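Local coordinates for capsular polysaccharide export system protein KpsC (PDB 6MGD), which probably transfers Kdo from its CMP-activated form in a beta(2,7) linkage, a step in building the conserved glycolipid that carries Gram-negative capsules, at residues W49-E54 with I96-T101; P159-V162 with S167-F170; S172-T177 with D273-P278; L179-S184 with T258-P263. All blocks are in the same frame, centred on the assembly; numbering follows the deposited sequence.

From the N terminus, interaction 1 comes first: it closes a loop that runs from the end of strand 44-49 through strands 64-71 and 88-92 of the N-terminal sheet. Interaction 2 follows in series, bending the chain after strand 155-159 back against helix 166-169. Interaction 3 then spans the longest loop, from 172-177 to 273-278, and interaction 4 is nested inside it, setting helix 178-188 against the end of strand 257-259. Interactions 2 to 4 belong to the parallel sheet and its surroundings. Phe170 joins the halves, packing on Ser51 while its carbonyl probably accepts from the Ala100 amide; interactions 3 and 4 are coupled through His262 and Tyr275.

Interaction 1 (W49-E54 with I96-T101); sequences WGSTLE and IYYDAT
The phenol of Tyr98 points its hydroxyl at Gly50 and Ser51, both at the ring edge, near its plane. Ser51 OG and Tyr98 OH share a hydrogen bond of 3.1 Å, in which either may donate. Gly50 CA is equally near Tyr98 OH, and a beta carbon on this residue would collide with that oxygen; its positive phi of 61° also suits glycine. Ile96 serves both partners: its CD1 lies 3.6 Å from Gly50 CA, while its CG2 sits 3.8 Å above the centre of one Tyr98 ring face. Tyr98 CG stands between the backbone N and the carbonyl carbon (chi1 59°), which brings the ring over Ile96 CG2. Two reverse turns meet here, a type II' turn from Trp49 to Thr52 that leads from strand 44-49 of the N-terminal sheet into helix 52-56, and a type I turn from Ile96 to Asp99, in a protein of the GT-B clan. A phenylalanine in place of Tyr98 would probably leave Ser51 OG without this partner and open a small gap over Gly50. Asp99 OD1 takes up Thr101 N (3.1 Å) in an Asx turn and also Thr101 OG1, and Phe170 packs against Ser51 and Asp99.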
loop_
_atom_site.group_PDB
_atom_site.type_symbol
_atom_site.label_atom_id
_atom_site.label_comp_id
_atom_site.label_asym_id
_atom_site.label_seq_id
_atom_site.Cartn_x
_atom_site.Cartn_y
_atom_site.Cartn_z
ATOM N N TRP A 49 0.435 -11.256 10.091
ATOM C CA TRP A 49 0.486 -10.812 8.706
ATOM C C TRP A 49 -0.847 -10.191 8.309
ATOM O O TRP A 49 -1.880 -10.870 8.318
ATOM C CB TRP A 49 0.825 -11.968 7.767
ATOM C CG TRP A 49 0.968 -11.519 6.351
ATOM C CD1 TRP A 49 0.011 -11.548 5.381
ATOM C CD2 TRP A 49 2.133 -10.944 5.748
ATOM N NE1 TRP A 49 0.510 -11.040 4.207
ATOM C CE2 TRP A 49 1.812 -10.661 4.406
ATOM C CE3 TRP A 49 3.420 -10.650 6.212
ATOM C CZ2 TRP A 49 2.730 -10.097 3.523
ATOM C CZ3 TRP A 49 4.327 -10.089 5.333
ATOM C CH2 TRP A 49 3.978 -9.819 4.004
ATOM N N GLY A 50 -0.814 -8.910 7.955
ATOM C CA GLY A 50 -1.995 -8.262 7.413
ATOM C C GLY A 50 -3.146 -8.270 8.398
ATOM O O GLY A 50 -2.988 -7.963 9.584
ATOM N N SER A 51 -4.325 -8.636 7.903
ATOM C CA SER A 51 -5.549 -8.662 8.699
ATOM C C SER A 51 -5.898 -10.072 9.155
ATOM O O SER A 51 -7.072 -10.453 9.182
ATOM C CB SER A 51 -6.700 -8.052 7.907
ATOM O OG SER A 51 -6.392 -6.727 7.511
ATOM N N THR A 52 -4.891 -10.865 9.525
ATOM C CA THR A 52 -5.141 -12.250 9.911
ATOM C C THR A 52 -6.009 -12.332 11.160
ATOM O O THR A 52 -6.934 -13.150 11.230
ATOM C CB THR A 52 -3.814 -12.981 10.125
ATOM O OG1 THR A 52 -3.078 -13.000 8.895
ATOM C CG2 THR A 52 -4.052 -14.409 10.582
ATOM N N LEU A 53 -5.736 -11.484 12.153
ATOM C CA LEU A 53 -6.522 -11.518 13.381
ATOM C C LEU A 53 -7.950 -11.043 13.139
ATOM O O LEU A 53 -8.898 -11.601 13.705
ATOM C CB LEU A 53 -5.846 -10.671 14.459
ATOM C CG LEU A 53 -4.409 -11.074 14.797
ATOM C CD1 LEU A 53 -3.781 -10.099 15.785
ATOM C CD2 LEU A 53 -4.371 -12.494 15.336
ATOM N N GLU A 54 -8.125 -10.020 12.300
ATOM C CA GLU A 54 -9.467 -9.518 12.021
ATOM C C GLU A 54 -10.285 -10.526 11.223
ATOM O O GLU A 54 -11.498 -10.646 11.427
ATOM C CB GLU A 54 -9.390 -8.184 11.275
ATOM C CG GLU A 54 -8.936 -7.006 12.129
ATOM C CD GLU A 54 -7.445 -7.018 12.409
ATOM O OE1 GLU A 54 -6.694 -7.638 11.625
ATOM O OE2 GLU A 54 -7.022 -6.408 13.414
ATOM N N ILE A 96 -2.610 -1.190 10.476
ATOM C CA ILE A 96 -1.962 -1.440 9.195
ATOM C C ILE A 96 -2.459 -0.385 8.218
ATOM O O ILE A 96 -3.554 0.162 8.378
ATOM C CB ILE A 96 -2.225 -2.884 8.696
ATOM C CG1 ILE A 96 -1.210 -3.270 7.617
ATOM C CG2 ILE A 96 -3.643 -3.037 8.185
ATOM C CD1 ILE A 96 -1.080 -4.758 7.417
ATOM N N TYR A 97 -1.644 -0.095 7.201
ATOM C CA TYR A 97 -1.863 1.105 6.397
ATOM C C TYR A 97 -3.176 1.044 5.622
ATOM O O TYR A 97 -3.849 2.069 5.462
ATOM C CB TYR A 97 -0.680 1.329 5.449
ATOM C CG TYR A 97 -0.428 0.217 4.452
ATOM C CD1 TYR A 97 0.473 -0.805 4.732
ATOM C CD2 TYR A 97 -1.078 0.197 3.224
ATOM C CE1 TYR A 97 0.708 -1.820 3.822
ATOM C CE2 TYR A 97 -0.851 -0.813 2.309
ATOM C CZ TYR A 97 0.042 -1.818 2.610
ATOM O OH TYR A 97 0.269 -2.822 1.695
ATOM N N TYR A 98 -3.562 -0.132 5.134
ATOM C CA TYR A 98 -4.757 -0.229 4.306
ATOM C C TYR A 98 -6.037 -0.364 5.120
ATOM O O TYR A 98 -7.124 -0.389 4.533
ATOM C CB TYR A 98 -4.642 -1.400 3.320
ATOM C CG TYR A 98 -4.440 -2.758 3.956
ATOM C CD1 TYR A 98 -5.502 -3.439 4.547
ATOM C CD2 TYR A 98 -3.194 -3.373 3.941
ATOM C CE1 TYR A 98 -5.323 -4.677 5.123
ATOM C CE2 TYR A 98 -3.007 -4.615 4.513
ATOM C CZ TYR A 98 -4.076 -5.261 5.103
ATOM O OH TYR A 98 -3.897 -6.497 5.672
ATOM N N ASP A 99 -5.939 -0.452 6.443
ATOM C CA ASP A 99 -7.113 -0.561 7.306
ATOM C C ASP A 99 -7.523 0.849 7.712
ATOM O O ASP A 99 -6.936 1.442 8.620
ATOM C CB ASP A 99 -6.813 -1.434 8.520
ATOM C CG ASP A 99 -8.068 -1.959 9.188
ATOM O OD1 ASP A 99 -9.087 -1.236 9.210
ATOM O OD2 ASP A 99 -8.034 -3.103 9.691
ATOM N N ALA A 100 -8.528 1.390 7.029
ATOM C CA ALA A 100 -9.037 2.723 7.316
ATOM C C ALA A 100 -10.117 2.725 8.388
ATOM O O ALA A 100 -10.640 3.794 8.718
ATOM C CB ALA A 100 -9.582 3.368 6.036
ATOM N N THR A 101 -10.468 1.564 8.937
ATOM C CA THR A 101 -11.480 1.523 9.985
ATOM C C THR A 101 -10.879 1.770 11.360
ATOM O O THR A 101 -11.580 2.239 12.264
ATOM C CB THR A 101 -12.201 0.178 9.970
ATOM O OG1 THR A 101 -11.310 -0.849 10.425
ATOM C CG2 THR A 101 -12.669 -0.153 8.559
#

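Interaction 2 (P159-V162 with S167-F170)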
loop_
_atom_site.group_PDB
_atom_site.type_symbol
_atom_site.label_atom_id
_atom_site.label_comp_id
_atom_site.label_asym_id
_atom_site.label_seq_id
_atom_site.Cartn_x
_atom_site.Cartn_y
_atom_site.Cartn_z
ATOM N N PRO A 159 -7.261 1.156 -12.753
ATOM C CA PRO A 159 -6.571 -0.126 -12.544
ATOM C C PRO A 159 -7.449 -1.069 -11.735
ATOM O O PRO A 159 -7.863 -0.746 -10.620
ATOM C CB PRO A 159 -5.310 0.276 -11.769
ATOM C CG PRO A 159 -5.718 1.501 -11.021
ATOM C CD PRO A 159 -6.745 2.217 -11.870
ATOM N N GLY A 160 -7.746 -2.231 -12.308
ATOM C CA GLY A 160 -8.502 -3.229 -11.581
ATOM C C GLY A 160 -7.686 -3.859 -10.467
ATOM O O GLY A 160 -6.457 -3.915 -10.512
ATOM N N GLN A 161 -8.391 -4.339 -9.448
ATOM C CA GLN A 161 -7.776 -5.002 -8.312
ATOM C C GLN A 161 -8.327 -6.413 -8.175
ATOM O O GLN A 161 -9.361 -6.760 -8.752
ATOM C CB GLN A 161 -8.024 -4.233 -7.007
ATOM C CG GLN A 161 -7.470 -2.820 -6.976
ATOM C CD GLN A 161 -7.744 -2.129 -5.653
ATOM O OE1 GLN A 161 -8.085 -0.946 -5.616
ATOM N NE2 GLN A 161 -7.596 -2.866 -4.557
ATOM N N VAL A 162 -7.622 -7.229 -7.400
ATOM C CA VAL A 162 -8.158 -8.515 -6.970
ATOM C C VAL A 162 -9.179 -8.239 -5.876
ATOM O O VAL A 162 -8.845 -7.669 -4.832
ATOM C CB VAL A 162 -7.044 -9.447 -6.477
ATOM C CG1 VAL A 162 -7.520 -10.893 -6.489
ATOM C CG2 VAL A 162 -5.802 -9.275 -7.334
ATOM N N SER A 167 -7.294 -4.745 1.327
ATOM C CA SER A 167 -7.425 -3.296 1.221
ATOM C C SER A 167 -8.803 -2.872 0.729
ATOM O O SER A 167 -9.199 -1.724 0.945
ATOM C CB SER A 167 -6.348 -2.728 0.294
ATOM O OG SER A 167 -6.441 -3.281 -1.005
ATOM N N ILE A 168 -9.540 -3.758 0.065
ATOM C CA ILE A 168 -10.911 -3.428 -0.304
ATOM C C ILE A 168 -11.860 -3.720 0.851
ATOM O O ILE A 168 -12.820 -2.977 1.085
ATOM C CB ILE A 168 -11.310 -4.190 -1.578
ATOM C CG1 ILE A 168 -10.310 -3.909 -2.704
ATOM C CG2 ILE A 168 -12.724 -3.812 -2.006
ATOM C CD1 ILE A 168 -10.640 -4.617 -3.998
ATOM N N LYS A 169 -11.590 -4.793 1.598
ATOM C CA LYS A 169 -12.438 -5.155 2.725
ATOM C C LYS A 169 -12.377 -4.101 3.825
ATOM O O LYS A 169 -13.414 -3.639 4.309
ATOM C CB LYS A 169 -12.029 -6.527 3.261
ATOM C CG LYS A 169 -12.879 -7.008 4.425
ATOM C CD LYS A 169 -12.509 -8.422 4.837
ATOM C CE LYS A 169 -13.279 -8.856 6.079
ATOM N NZ LYS A 169 -12.859 -10.206 6.552
ATOM N N PHE A 170 -11.172 -3.704 4.229
ATOM C CA PHE A 170 -11.001 -2.749 5.316
ATOM C C PHE A 170 -10.676 -1.340 4.838
ATOM O O PHE A 170 -10.498 -0.446 5.671
ATOM C CB PHE A 170 -9.899 -3.227 6.269
ATOM C CG PHE A 170 -10.151 -4.581 6.860
ATOM C CD1 PHE A 170 -9.655 -5.722 6.250
ATOM C CD2 PHE A 170 -10.881 -4.714 8.028
ATOM C CE1 PHE A 170 -9.886 -6.972 6.796
ATOM C CE2 PHE A 170 -11.115 -5.961 8.579
ATOM C CZ PHE A 170 -10.617 -7.091 7.961
#
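Gln161 and Ile168 reach each other with matching torsions: in each, the gamma carbon that leads toward the contact stands opposite the carbonyl carbon (chi1 -61° for Gln161 CG, -55° for Ile168 CG1), and both chains then run out straight. They slide past one another in opposite directions, joining the loop that leaves strand 155-159 of the C-terminal parallel sheet to the short helix 166-169, within what family membership indicates is the Rossmann-like half of a GT-B fold. The amide end of Gln161 lies alongside the isoleucine, with Gln161 NE2 3.4 Å from Ile168 CG1, and farther back Gln161 CB is 4.0 Å from Ile168 CD1. These are van der Waals contacts; no hydrogen bond crosses between the segments, and Gln161 NE2 stays 3.8 Å from Ser167 OG. The polar groups are instead drawn to a third residue, Thr243, whose backbone N donates to Gln161 OE1 and whose OG1 is hydrogen-bonded to Ser167 OG, so that one loop residue helps to hold both sides. The backbone N of Gln161 is hydrogen-bonded to Asn178 OD1, while Lys169 reaches Asn55 of helix 52-56, a link toward the N-terminal sheet. Beyond Gln161, the backbone itself meets the isoleucine tip: Val162 O is 3.6 Å from Ile168 CD1.

Interaction 3 (S172-T177 with D273-P278); sequences SPYIKT and DIYPHP
Tyr275 is the hub of this contact, gripped by Tyr174, Ile175 and Pro173. It sits in the loop after strand 272-273, an outermost strand of the parallel sheet in the C-terminal, probably Rossmann-like, half of a GT-B enzyme, and meets the loop between helices 166-169 and 178-188. The two tyrosine rings are inclined to each other at 67° with centroids 5.7 Å apart, a geometry that is neither a stack nor a T-shaped pair. Tyr174 CG is anti to the backbone N (chi1 -173°), placing its ring beside the Tyr275 hydroxyl. The closest approach is made by the phenol oxygen, Tyr275 OH lying 3.2 Å from Tyr174 CD2 without a hydrogen bond, and Tyr174 CB stands over one face of the Tyr275 ring, toward its rim. Ile175 comes instead at the edge, near the ring plane, with CD1 4.0 Å from Tyr275 CE2, its chain at about a right angle to the tyrosine. Pro173 adds a looser apolar contact from its CG to Tyr275 CB.

In the next shell, Ile274 CG2 lies 3.8 Å above the centre of the opposite face, sandwiching the ring. Tyr275 O accepts a bond from His262 NE2, which fixes the backbone behind the ring. Ile175 is itself packed on Leu181 and Ser184 of helix 178-188, whose N-cap is Thr177, its OG1 bonded to Glu180 N. Within 172-177 the side chain of Lys176 folds back on its own loop: Lys176 NZ donates to Ser172 O at 2.6 Å, in the carbonyl plane.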
loop_
_atom_site.group_PDB
_atom_site.type_symbol
_atom_site.label_atom_id
_atom_site.label_comp_id
_atom_site.label_asym_id
_atom_site.label_seq_id
_atom_site.Cartn_x
_atom_site.Cartn_y
_atom_site.Cartn_z
ATOM N N SER A 172 -12.259 0.105 1.717
ATOM C CA SER A 172 -13.296 0.658 0.852
ATOM C C SER A 172 -14.628 0.654 1.585
ATOM O O SER A 172 -15.177 -0.426 1.852
ATOM C CB SER A 172 -13.399 -0.138 -0.449
ATOM O OG SER A 172 -14.323 0.466 -1.338
ATOM N N PRO A 173 -15.189 1.818 1.923
ATOM C CA PRO A 173 -16.401 1.831 2.757
ATOM C C PRO A 173 -17.670 1.438 2.021
ATOM O O PRO A 173 -18.654 1.088 2.683
ATOM C CB PRO A 173 -16.473 3.285 3.242
ATOM C CG PRO A 173 -15.798 4.063 2.159
ATOM C CD PRO A 173 -14.693 3.176 1.636
ATOM N N TYR A 174 -17.689 1.479 0.688
ATOM C CA TYR A 174 -18.938 1.282 -0.042
ATOM C C TYR A 174 -18.757 0.401 -1.273
ATOM O O TYR A 174 -19.430 -0.627 -1.407
ATOM C CB TYR A 174 -19.523 2.638 -0.441
ATOM C CG TYR A 174 -20.899 2.570 -1.060
ATOM C CD1 TYR A 174 -21.990 2.122 -0.327
ATOM C CD2 TYR A 174 -21.112 2.975 -2.372
ATOM C CE1 TYR A 174 -23.253 2.063 -0.886
ATOM C CE2 TYR A 174 -22.371 2.922 -2.939
ATOM C CZ TYR A 174 -23.439 2.465 -2.190
ATOM O OH TYR A 174 -24.694 2.413 -2.752
ATOM N N ILE A 175 -17.863 0.796 -2.176
ATOM C CA ILE A 175 -17.639 0.052 -3.412
ATOM C C ILE A 175 -16.745 -1.144 -3.116
ATOM O O ILE A 175 -15.701 -1.009 -2.468
ATOM C CB ILE A 175 -17.022 0.960 -4.487
ATOM C CG1 ILE A 175 -17.942 2.151 -4.770
ATOM C CG2 ILE A 175 -16.749 0.176 -5.765
ATOM C CD1 ILE A 175 -17.361 3.148 -5.750
ATOM N N LYS A 176 -17.153 -2.325 -3.586
ATOM C CA LYS A 176 -16.424 -3.552 -3.299
ATOM C C LYS A 176 -15.997 -4.344 -4.526
ATOM O O LYS A 176 -15.259 -5.323 -4.371
ATOM C CB LYS A 176 -17.258 -4.474 -2.395
ATOM C CG LYS A 176 -16.920 -4.369 -0.917
ATOM C CD LYS A 176 -17.306 -3.014 -0.356
ATOM C CE LYS A 176 -16.966 -2.908 1.118
ATOM N NZ LYS A 176 -15.501 -2.994 1.356
ATOM N N THR A 177 -16.430 -3.971 -5.727
ATOM C CA THR A 177 -16.088 -4.719 -6.928
ATOM C C THR A 177 -15.527 -3.780 -7.986
ATOM O O THR A 177 -15.687 -2.559 -7.914
ATOM C CB THR A 177 -17.302 -5.470 -7.498
ATOM O OG1 THR A 177 -18.331 -4.531 -7.837
ATOM C CG2 THR A 177 -17.843 -6.467 -6.483
ATOM N N ASP A 273 -11.302 12.842 -3.219
ATOM C CA ASP A 273 -11.902 11.634 -2.673
ATOM C C ASP A 273 -13.410 11.655 -2.885
ATOM O O ASP A 273 -14.079 12.636 -2.543
ATOM C CB ASP A 273 -11.571 11.501 -1.187
ATOM C CG ASP A 273 -10.075 11.537 -0.921
ATOM O OD1 ASP A 273 -9.304 11.111 -1.809
ATOM O OD2 ASP A 273 -9.671 11.993 0.170
ATOM N N ILE A 274 -13.936 10.571 -3.459
ATOM C CA ILE A 274 -15.376 10.471 -3.678
ATOM C C ILE A 274 -16.111 10.421 -2.345
ATOM O O ILE A 274 -17.017 11.221 -2.084
ATOM C CB ILE A 274 -15.701 9.244 -4.548
ATOM C CG1 ILE A 274 -15.062 9.391 -5.930
ATOM C CG2 ILE A 274 -17.207 9.056 -4.662
ATOM C CD1 ILE A 274 -15.645 10.519 -6.757
ATOM N N TYR A 275 -15.730 9.486 -1.484
ATOM C CA TYR A 275 -16.310 9.401 -0.152
ATOM C C TYR A 275 -15.326 9.951 0.865
ATOM O O TYR A 275 -14.166 9.517 0.887
ATOM C CB TYR A 275 -16.663 7.956 0.186
ATOM C CG TYR A 275 -17.471 7.269 -0.892
ATOM C CD1 TYR A 275 -18.799 7.610 -1.118
ATOM C CD2 TYR A 275 -16.908 6.276 -1.682
ATOM C CE1 TYR A 275 -19.540 6.986 -2.104
ATOM C CE2 TYR A 275 -17.642 5.646 -2.671
ATOM C CZ TYR A 275 -18.957 6.003 -2.877
ATOM O OH TYR A 275 -19.690 5.378 -3.859
ATOM N N PRO A 276 -15.730 10.901 1.706
ATOM C CA PRO A 276 -14.774 11.521 2.629
ATOM C C PRO A 276 -14.278 10.530 3.667
ATOM O O PRO A 276 -15.007 9.637 4.106
ATOM C CB PRO A 276 -15.585 12.646 3.286
ATOM C CG PRO A 276 -16.831 12.793 2.452
ATOM C CD PRO A 276 -17.087 11.447 1.861
ATOM N N HIS A 277 -13.019 10.696 4.061
ATOM C CA HIS A 277 -12.472 9.828 5.096
ATOM C C HIS A 277 -12.958 10.292 6.465
ATOM O O HIS A 277 -12.809 11.471 6.803
ATOM C CB HIS A 277 -10.948 9.810 5.061
ATOM C CG HIS A 277 -10.349 8.672 5.827
ATOM N ND1 HIS A 277 -10.301 8.645 7.204
ATOM C CD2 HIS A 277 -9.794 7.510 5.408
ATOM C CE1 HIS A 277 -9.733 7.520 7.601
ATOM N NE2 HIS A 277 -9.418 6.813 6.531
ATOM N N PRO A 278 -13.535 9.399 7.275
ATOM C CA PRO A 278 -14.147 9.829 8.543
ATOM C C PRO A 278 -13.153 10.273 9.602
ATOM O O PRO A 278 -13.587 10.755 10.657
ATOM C CB PRO A 278 -14.908 8.578 9.011
ATOM C CG PRO A 278 -14.969 7.667 7.813
ATOM C CD PRO A 278 -13.752 7.969 7.008
#

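Interaction 4 (L179-S184 with T258-P263)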
loop_
_atom_site.group_PDB
_atom_site.type_symbol
_atom_site.label_atom_id
_atom_site.label_comp_id
_atom_site.label_asym_id
_atom_site.label_seq_id
_atom_site.Cartn_x
_atom_site.Cartn_y
_atom_site.Cartn_z
ATOM N N LEU A 179 -16.590 -3.872 -11.084
ATOM C CA LEU A 179 -17.744 -3.460 -11.878
ATOM C C LEU A 179 -18.437 -2.257 -11.253
ATOM O O LEU A 179 -18.804 -1.308 -11.956
ATOM C CB LEU A 179 -18.723 -4.625 -12.030
ATOM C CG LEU A 179 -18.199 -5.908 -12.685
ATOM C CD1 LEU A 179 -17.521 -6.833 -11.672
ATOM C CD2 LEU A 179 -19.321 -6.632 -13.413
ATOM N N GLU A 180 -18.626 -2.279 -9.931
ATOM C CA GLU A 180 -19.176 -1.115 -9.245
ATOM C C GLU A 180 -18.231 0.077 -9.328
ATOM O O GLU A 180 -18.689 1.223 -9.415
ATOM C CB GLU A 180 -19.480 -1.457 -7.787
ATOM C CG GLU A 180 -20.722 -2.311 -7.594
ATOM C CD GLU A 180 -21.977 -1.624 -8.095
ATOM O OE1 GLU A 180 -22.682 -2.208 -8.946
ATOM O OE2 GLU A 180 -22.253 -0.492 -7.642
ATOM N N LEU A 181 -16.920 -0.168 -9.301
ATOM C CA LEU A 181 -15.969 0.918 -9.500
ATOM C C LEU A 181 -16.109 1.509 -10.896
ATOM O O LEU A 181 -16.291 2.722 -11.054
ATOM C CB LEU A 181 -14.543 0.421 -9.265
ATOM C CG LEU A 181 -13.438 1.433 -9.580
ATOM C CD1 LEU A 181 -13.618 2.701 -8.758
ATOM C CD2 LEU A 181 -12.063 0.823 -9.343
ATOM N N LEU A 182 -16.043 0.658 -11.924
ATOM C CA LEU A 182 -16.203 1.133 -13.294
ATOM C C LEU A 182 -17.561 1.789 -13.494
ATOM O O LEU A 182 -17.678 2.782 -14.224
ATOM C CB LEU A 182 -16.010 -0.021 -14.275
ATOM C CG LEU A 182 -14.562 -0.469 -14.472
ATOM C CD1 LEU A 182 -14.490 -1.666 -15.406
ATOM C CD2 LEU A 182 -13.733 0.685 -15.012
ATOM N N LYS A 183 -18.601 1.248 -12.855
ATOM C CA LYS A 183 -19.906 1.899 -12.879
ATOM C C LYS A 183 -19.825 3.293 -12.271
ATOM O O LYS A 183 -20.186 4.286 -12.909
ATOM C CB LYS A 183 -20.933 1.046 -12.134
ATOM C CG LYS A 183 -21.606 -0.013 -12.986
ATOM C CD LYS A 183 -22.586 -0.839 -12.164
ATOM C CE LYS A 183 -23.526 0.049 -11.360
ATOM N NZ LYS A 183 -24.295 0.984 -12.228
ATOM N N SER A 184 -19.324 3.382 -11.035
ATOM C CA SER A 184 -19.238 4.670 -10.356
ATOM C C SER A 184 -18.333 5.648 -11.096
ATOM O O SER A 184 -18.587 6.858 -11.076
ATOM C CB SER A 184 -18.743 4.473 -8.925
ATOM O OG SER A 184 -18.624 5.716 -8.257
ATOM N N THR A 258 -8.282 10.345 -8.478
ATOM C CA THR A 258 -9.539 10.321 -7.743
ATOM C C THR A 258 -9.676 8.973 -7.047
ATOM O O THR A 258 -9.477 7.926 -7.672
ATOM C CB THR A 258 -10.725 10.559 -8.683
ATOM O OG1 THR A 258 -10.637 11.876 -9.240
ATOM C CG2 THR A 258 -12.049 10.410 -7.942
ATOM N N CYS A 259 -10.003 8.998 -5.760
ATOM C CA CYS A 259 -10.124 7.786 -4.960
ATOM C C CYS A 259 -11.593 7.491 -4.692
ATOM O O CYS A 259 -12.333 8.365 -4.232
ATOM C CB CYS A 259 -9.359 7.920 -3.640
ATOM S SG CYS A 259 -7.563 8.052 -3.829
ATOM N N TYR A 260 -12.010 6.262 -4.988
ATOM C CA TYR A 260 -13.371 5.824 -4.713
ATOM C C TYR A 260 -13.476 5.006 -3.434
ATOM O O TYR A 260 -14.592 4.675 -3.018
ATOM C CB TYR A 260 -13.918 5.022 -5.900
ATOM C CG TYR A 260 -14.152 5.866 -7.136
ATOM C CD1 TYR A 260 -13.087 6.299 -7.917
ATOM C CD2 TYR A 260 -15.437 6.233 -7.521
ATOM C CE1 TYR A 260 -13.291 7.073 -9.041
ATOM C CE2 TYR A 260 -15.653 7.006 -8.648
ATOM C CZ TYR A 260 -14.573 7.423 -9.405
ATOM O OH TYR A 260 -14.772 8.192 -10.529
ATOM N N GLY A 261 -12.348 4.672 -2.814
ATOM C CA GLY A 261 -12.317 4.074 -1.495
ATOM C C GLY A 261 -11.519 4.942 -0.543
ATOM O O GLY A 261 -11.545 6.171 -0.662
ATOM N N HIS A 262 -10.794 4.330 0.393
ATOM C CA HIS A 262 -9.984 5.061 1.369
ATOM C C HIS A 262 -8.607 4.421 1.497
ATOM O O HIS A 262 -8.281 3.822 2.530
ATOM C CB HIS A 262 -10.675 5.114 2.729
ATOM C CG HIS A 262 -11.870 6.014 2.771
ATOM N ND1 HIS A 262 -12.943 5.788 3.607
ATOM C CD2 HIS A 262 -12.154 7.150 2.092
ATOM C CE1 HIS A 262 -13.841 6.740 3.433
ATOM N NE2 HIS A 262 -13.388 7.579 2.519
ATOM N N PRO A 263 -7.766 4.539 0.468
ATOM C CA PRO A 263 -6.396 4.029 0.576
ATOM C C PRO A 263 -5.583 4.870 1.546
ATOM O O PRO A 263 -6.034 5.904 2.053
ATOM C CB PRO A 263 -5.856 4.141 -0.852
ATOM C CG PRO A 263 -6.657 5.237 -1.463
ATOM C CD PRO A 263 -8.033 5.127 -0.857
#
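Tyr260 faces Leu181 and Ser184, and its atoms meet them in turn. At the root, Tyr260 CB is 3.7 Å from Leu181 CD1, and the same methyl approaches Tyr260 CG obliquely at 3.6 Å and Tyr260 CD1 at 3.7 Å; with CG of Leu181 opposite its own backbone N (chi1 174°), the leucine chain crosses the tyrosine at about a right angle. Farther out, the ring edge comes upon Ser184, whose OG is 3.3 Å from both Tyr260 CD2 and Tyr260 CE2, near the ring plane. At the tip, Tyr260 OH lies 4.1 Å from Ser184 O and is hydrogen-bonded to His240 ND1 of strand 238-241. Helix 178-188 lies against the end of strand 257-259, a helix-on-sheet packing expected of the Rossmann-like half of a GT-B fold, and Leu181 also touches Val158 of strand 155-159. A leucine in place of Tyr260 would probably leave His240 without this hydrogen bond and open a gap beside Ser184. With no hydrogen bond between the segments, the contact rests on dispersion at the leucine end, perhaps helped at the other by the slight positive charge of the ring's C-H edge facing the serine oxygen.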